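Local coordinates for protein serine protease pet (Escherichia coli, PDB 4OM9) that acts as a secreted serine protease and enterotoxin of enteroaggregative strains, an autotransporter passenger whose host target is probably alpha-fodrin, at residues A[52-57]-A[81-86]; A[661-666]-A[684-689]; A[857-862]-A[890-895]. One frame throughout, in Å; residues are numbered along the deposited sequence.

The three contacts follow one another along the chain and sample the length of the passenger. Contact 1 belongs to the N-terminal serine-protease domain, of the chymotrypsin-like PA clan, where a loop is tied to an edge strand. Contacts 2 and 3 lie on the other side of the chain's centre, on the long stalk of parallel beta-helix type: contact 2 joins two regular coils, contact 3 two irregular stretches late in the chain. Centres are 50 Å apart for contacts 1 and 2, 43 Å for contacts 2 and 3, and 92 Å for contacts 1 and 3. No two touch; even the nearest atoms of contacts 2 and 3 are about 30 Å apart.

Contact 1: A[52-57]-A[81-86]; sequences SATANG and NYQTYG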
ATOM      1  N   SER A  52      14.849  13.598  15.766  1.00 32.74           N
ATOM      2  CA  SER A  52      16.075  14.272  16.254  1.00 31.74           C
ATOM      3  C   SER A  52      16.408  13.919  17.715  1.00 29.69           C
ATOM      4  O   SER A  52      17.520  14.192  18.205  1.00 29.74           O
ATOM      5  CB  SER A  52      15.951  15.785  16.107  1.00 30.70           C
ATOM      6  OG  SER A  52      15.610  16.132  14.777  1.00 36.18           O
ATOM      7  N   ALA A  53      15.455  13.298  18.403  1.00 25.72           N
ATOM      8  CA  ALA A  53      15.664  12.837  19.774  1.00 26.20           C
ATOM      9  C   ALA A  53      16.652  11.668  19.827  1.00 24.86           C
ATOM     10  O   ALA A  53      16.633  10.794  18.959  1.00 24.77           O
ATOM     11  CB  ALA A  53      14.315  12.424  20.423  1.00 25.67           C
ATOM     12  N   THR A  54      17.523  11.671  20.835  1.00 25.79           N
ATOM     13  CA  THR A  54      18.327  10.500  21.145  1.00 25.09           C
ATOM     14  C   THR A  54      17.425   9.320  21.495  1.00 24.31           C
ATOM     15  O   THR A  54      16.343   9.507  22.037  1.00 24.58           O
ATOM     16  CB  THR A  54      19.267  10.756  22.335  1.00 25.26           C
ATOM     17  OG1 THR A  54      18.484  11.126  23.481  1.00 26.64           O
ATOM     18  CG2 THR A  54      20.288  11.892  22.026  1.00 25.62           C
ATOM     19  N   ALA A  55      17.894   8.109  21.210  1.00 30.89           N
ATOM     20  CA  ALA A  55      17.205   6.877  21.579  1.00 29.68           C
ATOM     21  C   ALA A  55      16.707   6.910  23.015  1.00 31.25           C
ATOM     22  O   ALA A  55      15.587   6.485  23.299  1.00 31.90           O
ATOM     23  CB  ALA A  55      18.115   5.698  21.386  1.00 28.64           C
ATOM     24  N   ASN A  56      17.523   7.427  23.925  1.00 25.12           N
ATOM     25  CA  ASN A  56      17.133   7.429  25.324  1.00 28.52           C
ATOM     26  C   ASN A  56      16.372   8.707  25.708  1.00 29.27           C
ATOM     27  O   ASN A  56      15.971   8.881  26.854  1.00 26.15           O
ATOM     28  CB  ASN A  56      18.359   7.227  26.220  1.00 26.33           C
ATOM     29  CG  ASN A  56      19.178   8.476  26.379  1.00 26.69           C
ATOM     30  OD1 ASN A  56      18.966   9.486  25.684  1.00 26.63           O
ATOM     31  ND2 ASN A  56      20.157   8.419  27.296  1.00 28.24           N
ATOM     32  N   GLY A  57      16.220   9.614  24.748  1.00 28.95           N
ATOM     33  CA  GLY A  57      15.454  10.825  24.958  1.00 26.00           C
ATOM     34  C   GLY A  57      16.144  11.985  25.664  1.00 28.29           C
ATOM     35  O   GLY A  57      15.614  13.096  25.648  1.00 30.51           O
ATOM     36  N   ASN A  81      25.919  12.146  27.580  1.00 35.08           N
ATOM     37  CA  ASN A  81      27.308  12.069  27.099  1.00 37.46           C
ATOM     38  C   ASN A  81      27.490  10.983  26.017  1.00 35.88           C
ATOM     39  O   ASN A  81      28.406  11.052  25.216  1.00 35.52           O
ATOM     40  CB  ASN A  81      28.282  11.813  28.268  1.00 40.42           C
ATOM     41  CG  ASN A  81      28.585  13.085  29.085  1.00 40.54           C
ATOM     42  OD1 ASN A  81      29.715  13.587  29.075  1.00 48.59           O
ATOM     43  ND2 ASN A  81      27.582  13.608  29.778  1.00 40.59           N
ATOM     44  N   TYR A  82      26.618   9.981  26.018  1.00 42.39           N
ATOM     45  CA  TYR A  82      26.677   8.869  25.074  1.00 43.89           C
ATOM     46  C   TYR A  82      25.349   8.805  24.332  1.00 35.48           C
ATOM     47  O   TYR A  82      24.310   8.538  24.923  1.00 38.19           O
ATOM     48  CB  TYR A  82      26.963   7.548  25.800  1.00 48.36           C
ATOM     49  CG  TYR A  82      28.164   7.608  26.729  1.00 62.41           C
ATOM     50  CD1 TYR A  82      29.302   8.313  26.376  1.00 60.91           C
ATOM     51  CD2 TYR A  82      28.149   6.966  27.962  1.00 66.82           C
ATOM     52  CE1 TYR A  82      30.400   8.374  27.216  1.00 74.02           C
ATOM     53  CE2 TYR A  82      29.239   7.020  28.812  1.00 65.66           C
ATOM     54  CZ  TYR A  82      30.367   7.724  28.434  1.00 74.90           C
ATOM     55  OH  TYR A  82      31.468   7.790  29.265  1.00 78.85           O
ATOM     56  N   GLN A  83      25.379   9.092  23.043  1.00 33.29           N
ATOM     57  CA  GLN A  83      24.147   9.240  22.290  1.00 32.47           C
ATOM     58  C   GLN A  83      24.028   8.202  21.192  1.00 32.38           C
ATOM     59  O   GLN A  83      24.987   7.932  20.452  1.00 32.60           O
ATOM     60  CB  GLN A  83      24.054  10.648  21.707  1.00 31.84           C
ATOM     61  CG  GLN A  83      24.214  11.696  22.774  1.00 32.03           C
ATOM     62  CD  GLN A  83      23.906  13.087  22.295  1.00 31.50           C
ATOM     63  OE1 GLN A  83      23.534  13.294  21.136  1.00 30.99           O
ATOM     64  NE2 GLN A  83      24.070  14.064  23.186  1.00 31.73           N
ATOM     65  N   THR A  84      22.841   7.621  21.103  1.00 32.18           N
ATOM     66  CA  THR A  84      22.527   6.666  20.065  1.00 32.15           C
ATOM     67  C   THR A  84      21.451   7.213  19.145  1.00 31.45           C
ATOM     68  O   THR A  84      20.389   7.644  19.604  1.00 31.17           O
ATOM     69  CB  THR A  84      22.045   5.341  20.651  1.00 32.77           C
ATOM     70  OG1 THR A  84      23.126   4.698  21.320  1.00 35.99           O
ATOM     71  CG2 THR A  84      21.516   4.420  19.547  1.00 32.76           C
ATOM     72  N   TYR A  85      21.747   7.217  17.849  1.00 31.29           N
ATOM     73  CA  TYR A  85      20.728   7.428  16.838  1.00 30.89           C
ATOM     74  C   TYR A  85      20.815   6.247  15.874  1.00 33.76           C
ATOM     75  O   TYR A  85      21.913   5.935  15.368  1.00 36.62           O
ATOM     76  CB  TYR A  85      20.918   8.745  16.096  1.00 30.49           C
ATOM     77  CG  TYR A  85      21.061   9.986  16.960  1.00 30.29           C
ATOM     78  CD1 TYR A  85      22.287  10.335  17.515  1.00 30.50           C
ATOM     79  CD2 TYR A  85      19.978  10.832  17.190  1.00 29.98           C
ATOM     80  CE1 TYR A  85      22.428  11.482  18.285  1.00 30.39           C
ATOM     81  CE2 TYR A  85      20.112  11.979  17.961  1.00 29.71           C
ATOM     82  CZ  TYR A  85      21.346  12.297  18.504  1.00 29.99           C
ATOM     83  OH  TYR A  85      21.496  13.442  19.273  1.00 29.97           O
ATOM     84  N   GLY A  86      19.678   5.591  15.634  1.00 31.33           N
ATOM     85  CA  GLY A  86      19.658   4.360  14.860  1.00 31.84           C
ATOM     86  C   GLY A  86      20.674   3.359  15.365  1.00 32.47           C
ATOM     87  O   GLY A  86      20.714   3.061  16.555  1.00 32.72           O
TER
HETATM   88  O   HOH W   1      20.574   8.077  23.337  1.00 30.72           O
HETATM   89  O   HOH W   2      21.850   9.958  24.721  1.00 30.72           O
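Ala-55 N donates to Thr-84 O over 3.0 Å, a nearly straight bond (171°) that fastens the loop 52-57 to the strand. Beside it the Ala-55 methyl lies against the side chain of Thr-84, CB to CB 4.0 Å; alanine's short side chain lets the loop backbone lie close enough for that bond. The methyl of Thr-54 meets different residues: CG2, set anti to the carbonyl carbon (OG1 at chi1 58°), lies 3.4 Å from Tyr-85 OH and passes obliquely over the extended chain of Gln-83. Tyr-85 also brings its ring edge to the loop, with CE2 3.4 Å from Ser-52 O, which is near the ring plane. Tyr-85 OH donates to Gln-83 OE1 (2.8 Å), fixing both polar ends beside the threonine methyl. A water accepts from Asn-56 N and Thr-84 N, extending the link. Behind this shell, the type I turn from Thr-54 to Gly-57 shapes the loop; Gly-57 closes it with positive phi. Asn-56 OD1 accepts from Ala-58 N, its ND2 donates to Ser-79 O, and Thr-84 OG1 bonds Gln-89. Strand 82-85 is outermost in a five-stranded antiparallel sheet, bordered by strand 88-97, while Tyr-85 and Gln-83 reach Ala-67 on strand 66-70.

Contact 2: A[661-666]-A[684-689]; sequences SISIGD and TIHKGA
Ile-662 to Ile-664 and Thr-684 to His-686 run parallel, joined by three backbone bonds: Thr-684 N to Ile-662 O (2.9 Å), Ile-664 N to Thr-684 O (2.9 Å) and His-686 N to Ile-664 O (2.8 Å). On one face of the pair Ile-664 lies over Ile-685, with Ile-664 CD1 4.4 Å from Ile-685 CG1. Both isoleucines have CG1 beside the backbone N and extended beyond it, so like branches stack in register, and Val-691 of strand 690-693 packs against both. The other branch, Ile-664 CG2, meets Ala-689 CB at 3.7 Å; the small alanine suits this place, where its methyl also touches Gly-665 O. On the opposite face Ser-663 and Thr-684 stand side by side with His-686 next to them. The imidazole turns an edge to the serine, whose OG lies in the ring plane, 3.1 Å from His-686 NE2, and Thr-684 CG2 rests over one ring face toward its rim. A water donates to Ile-662 O and is hydrogen-bonded to Thr-684 OG1, a polar arrangement fitting for the outer side. Past the strands a type II turn from His-686 to Ala-689 reverses the chain. Glycine suits the positive phi (97°) of Gly-688, whose CA comes to 3.1 Å from Asp-666 OD1. Aliphatic residues stacked inward and polar ones outward, with strand 611-614 flanking the pair on the side of 661-664, are typical of successive coils in the right-handed parallel beta-helix of autotransporter passengers.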
ATOM      1  N   SER A 661      -4.638 -22.604 -12.043  1.00 42.56           N
ATOM      2  CA  SER A 661      -5.989 -22.177 -11.684  1.00 43.40           C
ATOM      3  C   SER A 661      -6.066 -20.712 -11.223  1.00 40.18           C
ATOM      4  O   SER A 661      -5.053 -20.114 -10.878  1.00 38.78           O
ATOM      5  CB  SER A 661      -6.545 -23.102 -10.601  1.00 41.38           C
ATOM      6  OG  SER A 661      -5.752 -23.013  -9.436  1.00 44.85           O
ATOM      7  N   ILE A 662      -7.277 -20.152 -11.229  1.00 36.07           N
ATOM      8  CA  ILE A 662      -7.493 -18.791 -10.774  1.00 37.64           C
ATOM      9  C   ILE A 662      -8.590 -18.755  -9.722  1.00 40.12           C
ATOM     10  O   ILE A 662      -9.625 -19.421  -9.858  1.00 42.69           O
ATOM     11  CB  ILE A 662      -7.876 -17.831 -11.937  1.00 33.80           C
ATOM     12  CG1 ILE A 662      -6.798 -17.825 -13.014  1.00 33.73           C
ATOM     13  CG2 ILE A 662      -8.083 -16.418 -11.412  1.00 33.64           C
ATOM     14  CD1 ILE A 662      -7.156 -16.963 -14.234  1.00 33.92           C
ATOM     15  N   SER A 663      -8.372 -17.965  -8.675  1.00 41.91           N
ATOM     16  CA  SER A 663      -9.304 -17.905  -7.561  1.00 43.05           C
ATOM     17  C   SER A 663      -9.500 -16.463  -7.142  1.00 42.11           C
ATOM     18  O   SER A 663      -8.533 -15.717  -6.967  1.00 42.60           O
ATOM     19  CB  SER A 663      -8.792 -18.732  -6.395  1.00 42.19           C
ATOM     20  OG  SER A 663      -9.702 -18.736  -5.334  1.00 48.80           O
ATOM     21  N   ILE A 664     -10.753 -16.061  -6.985  1.00 36.53           N
ATOM     22  CA  ILE A 664     -11.061 -14.703  -6.575  1.00 35.08           C
ATOM     23  C   ILE A 664     -11.883 -14.772  -5.297  1.00 41.48           C
ATOM     24  O   ILE A 664     -12.979 -15.337  -5.273  1.00 46.77           O
ATOM     25  CB  ILE A 664     -11.788 -13.940  -7.688  1.00 36.41           C
ATOM     26  CG1 ILE A 664     -10.917 -13.984  -8.953  1.00 36.30           C
ATOM     27  CG2 ILE A 664     -12.074 -12.510  -7.263  1.00 35.75           C
ATOM     28  CD1 ILE A 664     -11.435 -13.185 -10.123  1.00 38.15           C
ATOM     29  N   GLY A 665     -11.319 -14.233  -4.222  1.00 35.79           N
ATOM     30  CA  GLY A 665     -11.890 -14.409  -2.908  1.00 36.59           C
ATOM     31  C   GLY A 665     -12.650 -13.219  -2.347  1.00 37.80           C
ATOM     32  O   GLY A 665     -12.776 -12.170  -2.976  1.00 39.24           O
ATOM     33  N   ASP A 666     -13.166 -13.410  -1.142  1.00 42.31           N
ATOM     34  CA  ASP A 666     -13.991 -12.419  -0.471  1.00 44.49           C
ATOM     35  C   ASP A 666     -13.355 -11.021  -0.443  1.00 44.55           C
ATOM     36  O   ASP A 666     -12.155 -10.877  -0.209  1.00 45.74           O
ATOM     37  CB  ASP A 666     -14.296 -12.898   0.949  1.00 47.40           C
ATOM     38  CG  ASP A 666     -15.387 -12.086   1.610  1.00 52.54           C
ATOM     39  OD1 ASP A 666     -16.124 -11.384   0.887  1.00 49.90           O
ATOM     40  OD2 ASP A 666     -15.503 -12.148   2.852  1.00 64.74           O
ATOM     41  N   THR A 684     -12.501 -19.666 -10.460  1.00 54.03           N
ATOM     42  CA  THR A 684     -13.474 -19.757  -9.378  1.00 54.73           C
ATOM     43  C   THR A 684     -13.654 -18.433  -8.659  1.00 56.51           C
ATOM     44  O   THR A 684     -12.726 -17.920  -8.044  1.00 59.70           O
ATOM     45  CB  THR A 684     -13.090 -20.834  -8.349  1.00 54.84           C
ATOM     46  OG1 THR A 684     -13.090 -22.118  -8.985  1.00 54.53           O
ATOM     47  CG2 THR A 684     -14.106 -20.859  -7.212  1.00 57.20           C
ATOM     48  N   ILE A 685     -14.867 -17.893  -8.740  1.00 40.88           N
ATOM     49  CA  ILE A 685     -15.215 -16.630  -8.091  1.00 41.71           C
ATOM     50  C   ILE A 685     -15.991 -16.922  -6.821  1.00 45.84           C
ATOM     51  O   ILE A 685     -17.124 -17.388  -6.886  1.00 50.41           O
ATOM     52  CB  ILE A 685     -16.029 -15.738  -9.037  1.00 37.70           C
ATOM     53  CG1 ILE A 685     -15.198 -15.462 -10.298  1.00 36.90           C
ATOM     54  CG2 ILE A 685     -16.437 -14.467  -8.351  1.00 38.24           C
ATOM     55  CD1 ILE A 685     -15.852 -14.550 -11.308  1.00 37.31           C
ATOM     56  N   HIS A 686     -15.369 -16.686  -5.668  1.00 48.29           N
ATOM     57  CA  HIS A 686     -15.968 -17.059  -4.384  1.00 47.98           C
ATOM     58  C   HIS A 686     -16.973 -16.034  -3.868  1.00 50.23           C
ATOM     59  O   HIS A 686     -17.041 -14.907  -4.358  1.00 47.76           O
ATOM     60  CB  HIS A 686     -14.896 -17.257  -3.310  1.00 46.80           C
ATOM     61  CG  HIS A 686     -13.969 -18.406  -3.566  1.00 48.00           C
ATOM     62  ND1 HIS A 686     -14.270 -19.698  -3.207  1.00 49.48           N
ATOM     63  CD2 HIS A 686     -12.730 -18.443  -4.118  1.00 43.34           C
ATOM     64  CE1 HIS A 686     -13.261 -20.492  -3.535  1.00 47.54           C
ATOM     65  NE2 HIS A 686     -12.315 -19.753  -4.085  1.00 45.26           N
ATOM     66  N   LYS A 687     -17.733 -16.444  -2.856  1.00 60.41           N
ATOM     67  CA  LYS A 687     -18.724 -15.588  -2.216  1.00 62.50           C
ATOM     68  C   LYS A 687     -18.061 -14.352  -1.620  1.00 58.08           C
ATOM     69  O   LYS A 687     -17.074 -14.453  -0.881  1.00 58.27           O
ATOM     70  CB  LYS A 687     -19.480 -16.364  -1.134  1.00 63.39           C
ATOM     71  CG  LYS A 687     -20.543 -15.564  -0.390  1.00 68.38           C
ATOM     72  CD  LYS A 687     -21.456 -16.491   0.415  1.00 79.33           C
ATOM     73  CE  LYS A 687     -22.490 -15.723   1.234  1.00 87.54           C
ATOM     74  NZ  LYS A 687     -23.470 -15.000   0.378  1.00 84.56           N
ATOM     75  N   GLY A 688     -18.597 -13.187  -1.965  1.00 49.67           N
ATOM     76  CA  GLY A 688     -18.028 -11.937  -1.507  1.00 50.56           C
ATOM     77  C   GLY A 688     -17.086 -11.219  -2.467  1.00 52.90           C
ATOM     78  O   GLY A 688     -16.520 -10.184  -2.105  1.00 48.53           O
ATOM     79  N   ALA A 689     -16.924 -11.745  -3.682  1.00 45.77           N
ATOM     80  CA  ALA A 689     -16.108 -11.078  -4.696  1.00 41.59           C
ATOM     81  C   ALA A 689     -16.963 -10.306  -5.707  1.00 47.41           C
ATOM     82  O   ALA A 689     -18.104 -10.677  -5.981  1.00 49.81           O
ATOM     83  CB  ALA A 689     -15.227 -12.094  -5.421  1.00 38.52           C
TER
HETATM   84  O   HOH W   3     -10.414 -22.196  -9.935  1.00 45.30           O

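Contact 3: A[857-862]-A[890-895]; sequences QQADQL and LNIDLV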
ATOM      1  N   GLN A 857     -44.605 -32.325 -37.964  1.00178.74           N
ATOM      2  CA  GLN A 857     -45.303 -33.331 -37.174  1.00181.70           C
ATOM      3  C   GLN A 857     -44.582 -33.551 -35.851  1.00179.82           C
ATOM      4  O   GLN A 857     -44.995 -34.367 -35.028  1.00182.06           O
ATOM      5  CB  GLN A 857     -45.414 -34.644 -37.963  1.00177.26           C
ATOM      6  CG  GLN A 857     -46.622 -35.510 -37.609  1.00173.05           C
ATOM      7  CD  GLN A 857     -47.433 -35.921 -38.835  1.00168.81           C
ATOM      8  OE1 GLN A 857     -47.477 -35.201 -39.832  1.00163.80           O
ATOM      9  NE2 GLN A 857     -48.075 -37.084 -38.763  1.00162.48           N
ATOM     10  N   GLN A 858     -43.500 -32.807 -35.655  1.00141.68           N
ATOM     11  CA  GLN A 858     -42.697 -32.916 -34.441  1.00142.82           C
ATOM     12  C   GLN A 858     -42.340 -31.534 -33.897  1.00139.87           C
ATOM     13  O   GLN A 858     -41.530 -30.812 -34.482  1.00138.36           O
ATOM     14  CB  GLN A 858     -41.418 -33.717 -34.702  1.00142.96           C
ATOM     15  CG  GLN A 858     -41.627 -35.228 -34.826  1.00142.10           C
ATOM     16  CD  GLN A 858     -42.071 -35.663 -36.212  1.00141.24           C
ATOM     17  OE1 GLN A 858     -41.820 -34.978 -37.202  1.00141.65           O
ATOM     18  NE2 GLN A 858     -42.734 -36.813 -36.287  1.00136.08           N
ATOM     19  N   ALA A 859     -42.944 -31.164 -32.773  1.00128.84           N
ATOM     20  CA  ALA A 859     -42.728 -29.840 -32.200  1.00126.10           C
ATOM     21  C   ALA A 859     -42.394 -29.897 -30.719  1.00126.48           C
ATOM     22  O   ALA A 859     -42.694 -30.879 -30.037  1.00123.39           O
ATOM     23  CB  ALA A 859     -43.946 -28.969 -32.422  1.00129.51           C
ATOM     24  N   ASP A 860     -41.784 -28.823 -30.228  1.00149.69           N
ATOM     25  CA  ASP A 860     -41.302 -28.773 -28.856  1.00146.66           C
ATOM     26  C   ASP A 860     -42.021 -27.745 -28.000  1.00149.35           C
ATOM     27  O   ASP A 860     -43.068 -27.212 -28.373  1.00152.46           O
ATOM     28  CB  ASP A 860     -39.804 -28.461 -28.829  1.00137.46           C
ATOM     29  CG  ASP A 860     -39.475 -27.093 -29.418  1.00137.88           C
ATOM     30  OD1 ASP A 860     -40.362 -26.496 -30.068  1.00139.09           O
ATOM     31  OD2 ASP A 860     -38.326 -26.620 -29.252  1.00122.80           O
ATOM     32  N   GLN A 861     -41.427 -27.504 -26.836  1.00100.65           N
ATOM     33  CA  GLN A 861     -41.770 -26.405 -25.939  1.00 98.33           C
ATOM     34  C   GLN A 861     -43.112 -26.564 -25.218  1.00101.31           C
ATOM     35  O   GLN A 861     -44.175 -26.491 -25.822  1.00105.37           O
ATOM     36  CB  GLN A 861     -41.748 -25.075 -26.697  1.00 95.82           C
ATOM     37  CG  GLN A 861     -41.271 -23.916 -25.860  1.00 95.96           C
ATOM     38  CD  GLN A 861     -41.982 -23.819 -24.533  1.00100.47           C
ATOM     39  OE1 GLN A 861     -43.047 -23.225 -24.436  1.00102.41           O
ATOM     40  NE2 GLN A 861     -41.395 -24.411 -23.500  1.00 99.60           N
ATOM     41  N   LEU A 862     -43.018 -26.762 -23.905  1.00106.66           N
ATOM     42  CA  LEU A 862     -44.144 -26.688 -22.982  1.00106.79           C
ATOM     43  C   LEU A 862     -43.743 -25.748 -21.835  1.00105.68           C
ATOM     44  O   LEU A 862     -43.203 -26.193 -20.819  1.00100.73           O
ATOM     45  CB  LEU A 862     -44.511 -28.079 -22.449  1.00104.73           C
ATOM     46  CG  LEU A 862     -43.974 -29.308 -23.198  1.00101.85           C
ATOM     47  CD1 LEU A 862     -44.092 -30.557 -22.343  1.00 99.57           C
ATOM     48  CD2 LEU A 862     -44.704 -29.521 -24.499  1.00 99.21           C
ATOM     49  N   LEU A 890     -49.926 -30.108 -37.665  1.00112.02           N
ATOM     50  CA  LEU A 890     -51.373 -30.085 -37.462  1.00110.16           C
ATOM     51  C   LEU A 890     -51.719 -29.667 -36.038  1.00113.29           C
ATOM     52  O   LEU A 890     -52.107 -28.522 -35.797  1.00119.11           O
ATOM     53  CB  LEU A 890     -51.985 -31.451 -37.778  1.00105.27           C
ATOM     54  CG  LEU A 890     -51.936 -31.890 -39.241  1.00100.18           C
ATOM     55  CD1 LEU A 890     -52.487 -33.296 -39.409  1.00 99.17           C
ATOM     56  CD2 LEU A 890     -52.699 -30.912 -40.109  1.00104.31           C
ATOM     57  N   ASN A 891     -51.584 -30.604 -35.102  1.00106.07           N
ATOM     58  CA  ASN A 891     -51.858 -30.330 -33.694  1.00108.31           C
ATOM     59  C   ASN A 891     -50.610 -30.501 -32.827  1.00110.52           C
ATOM     60  O   ASN A 891     -50.223 -31.617 -32.480  1.00108.65           O
ATOM     61  CB  ASN A 891     -52.982 -31.233 -33.183  1.00101.46           C
ATOM     62  CG  ASN A 891     -54.215 -31.190 -34.070  1.00104.32           C
ATOM     63  OD1 ASN A 891     -54.360 -30.304 -34.911  1.00106.22           O
ATOM     64  ND2 ASN A 891     -55.114 -32.148 -33.882  1.00105.04           N
ATOM     65  N   ILE A 892     -49.983 -29.379 -32.487  1.00 95.64           N
ATOM     66  CA  ILE A 892     -48.765 -29.378 -31.675  1.00 99.81           C
ATOM     67  C   ILE A 892     -48.696 -28.133 -30.784  1.00 95.66           C
ATOM     68  O   ILE A 892     -48.591 -27.009 -31.270  1.00 95.50           O
ATOM     69  CB  ILE A 892     -47.507 -29.455 -32.551  1.00 99.34           C
ATOM     70  CG1 ILE A 892     -47.814 -28.958 -33.962  1.00100.75           C
ATOM     71  CG2 ILE A 892     -46.993 -30.888 -32.620  1.00 96.97           C
ATOM     72  CD1 ILE A 892     -46.585 -28.814 -34.839  1.00104.04           C
ATOM     73  N   ASP A 893     -48.770 -28.355 -29.475  1.00104.50           N
ATOM     74  CA  ASP A 893     -48.890 -27.272 -28.507  1.00109.72           C
ATOM     75  C   ASP A 893     -47.610 -26.457 -28.381  1.00114.15           C
ATOM     76  O   ASP A 893     -46.537 -26.894 -28.798  1.00113.85           O
ATOM     77  CB  ASP A 893     -49.285 -27.836 -27.146  1.00111.29           C
ATOM     78  CG  ASP A 893     -50.618 -28.543 -27.184  1.00111.27           C
ATOM     79  OD1 ASP A 893     -51.461 -28.156 -28.020  1.00108.89           O
ATOM     80  OD2 ASP A 893     -50.827 -29.480 -26.382  1.00109.02           O
ATOM     81  N   LEU A 894     -47.722 -25.271 -27.791  1.00115.93           N
ATOM     82  CA  LEU A 894     -46.566 -24.396 -27.672  1.00113.49           C
ATOM     83  C   LEU A 894     -46.342 -23.885 -26.245  1.00110.48           C
ATOM     84  O   LEU A 894     -45.247 -23.426 -25.922  1.00112.19           O
ATOM     85  CB  LEU A 894     -46.694 -23.219 -28.646  1.00115.28           C
ATOM     86  CG  LEU A 894     -46.639 -23.563 -30.143  1.00108.85           C
ATOM     87  CD1 LEU A 894     -46.575 -22.297 -30.984  1.00106.98           C
ATOM     88  CD2 LEU A 894     -45.461 -24.471 -30.471  1.00107.72           C
ATOM     89  N   VAL A 895     -47.366 -23.952 -25.395  1.00107.35           N
ATOM     90  CA  VAL A 895     -47.176 -23.684 -23.964  1.00110.41           C
ATOM     91  C   VAL A 895     -48.002 -24.643 -23.107  1.00105.79           C
ATOM     92  O   VAL A 895     -48.657 -25.547 -23.631  1.00100.81           O
ATOM     93  CB  VAL A 895     -47.549 -22.231 -23.563  1.00110.06           C
ATOM     94  CG1 VAL A 895     -46.880 -21.196 -24.473  1.00106.58           C
ATOM     95  CG2 VAL A 895     -49.037 -22.057 -23.554  1.00108.30           C
TER
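Ile-892 turns its branches onto the methyl of Ala-859 through a first torsion away from the staggered positions (chi1 23°) followed by an extended second one, while Gln-861 bends at chi2 (-50°) to bring its amide end beside Leu-894 O. From CA 859 to 862 and from CA 892 to 895 the directions are 25° apart, consistent with neighbouring passes of the beta-helix stalk of an autotransporter passenger, although neither has regular strand geometry here. The alanine methyl is the hub of the apolar part: Ala-859 CB lies 3.6 Å from Ile-892 CD1, and Ile-892 CB and CG2 come equally near, so the isoleucine wraps around it. A short residue suits the spot because the branched partner supplies the bulk; Thr-854 packs on the same alanine. Farther along, the chains draw together, from 6.1 Å between the CA atoms of Ala-859 and Ile-892 to 4.4 Å between those of Leu-862 and Val-895. Carbonyls rather than matched donors and acceptors meet in this part, and none of the approaches between the two backbones is a clear hydrogen bond. Asp-860 finds its partner outside the two segments: OD2 accepts from Asn-836 N, which suits a carboxylate on a buried residue. Asp-893 comes close to Glu-926, a pairing of like charges that may raise the proton affinity of one of them. Val-895, by contrast, is apolar and packs on Trp-933. Gln-861 O and Leu-894 O, both acceptors, lie alongside each other at 3.2 Å, their C=O bonds pointing in roughly opposite directions.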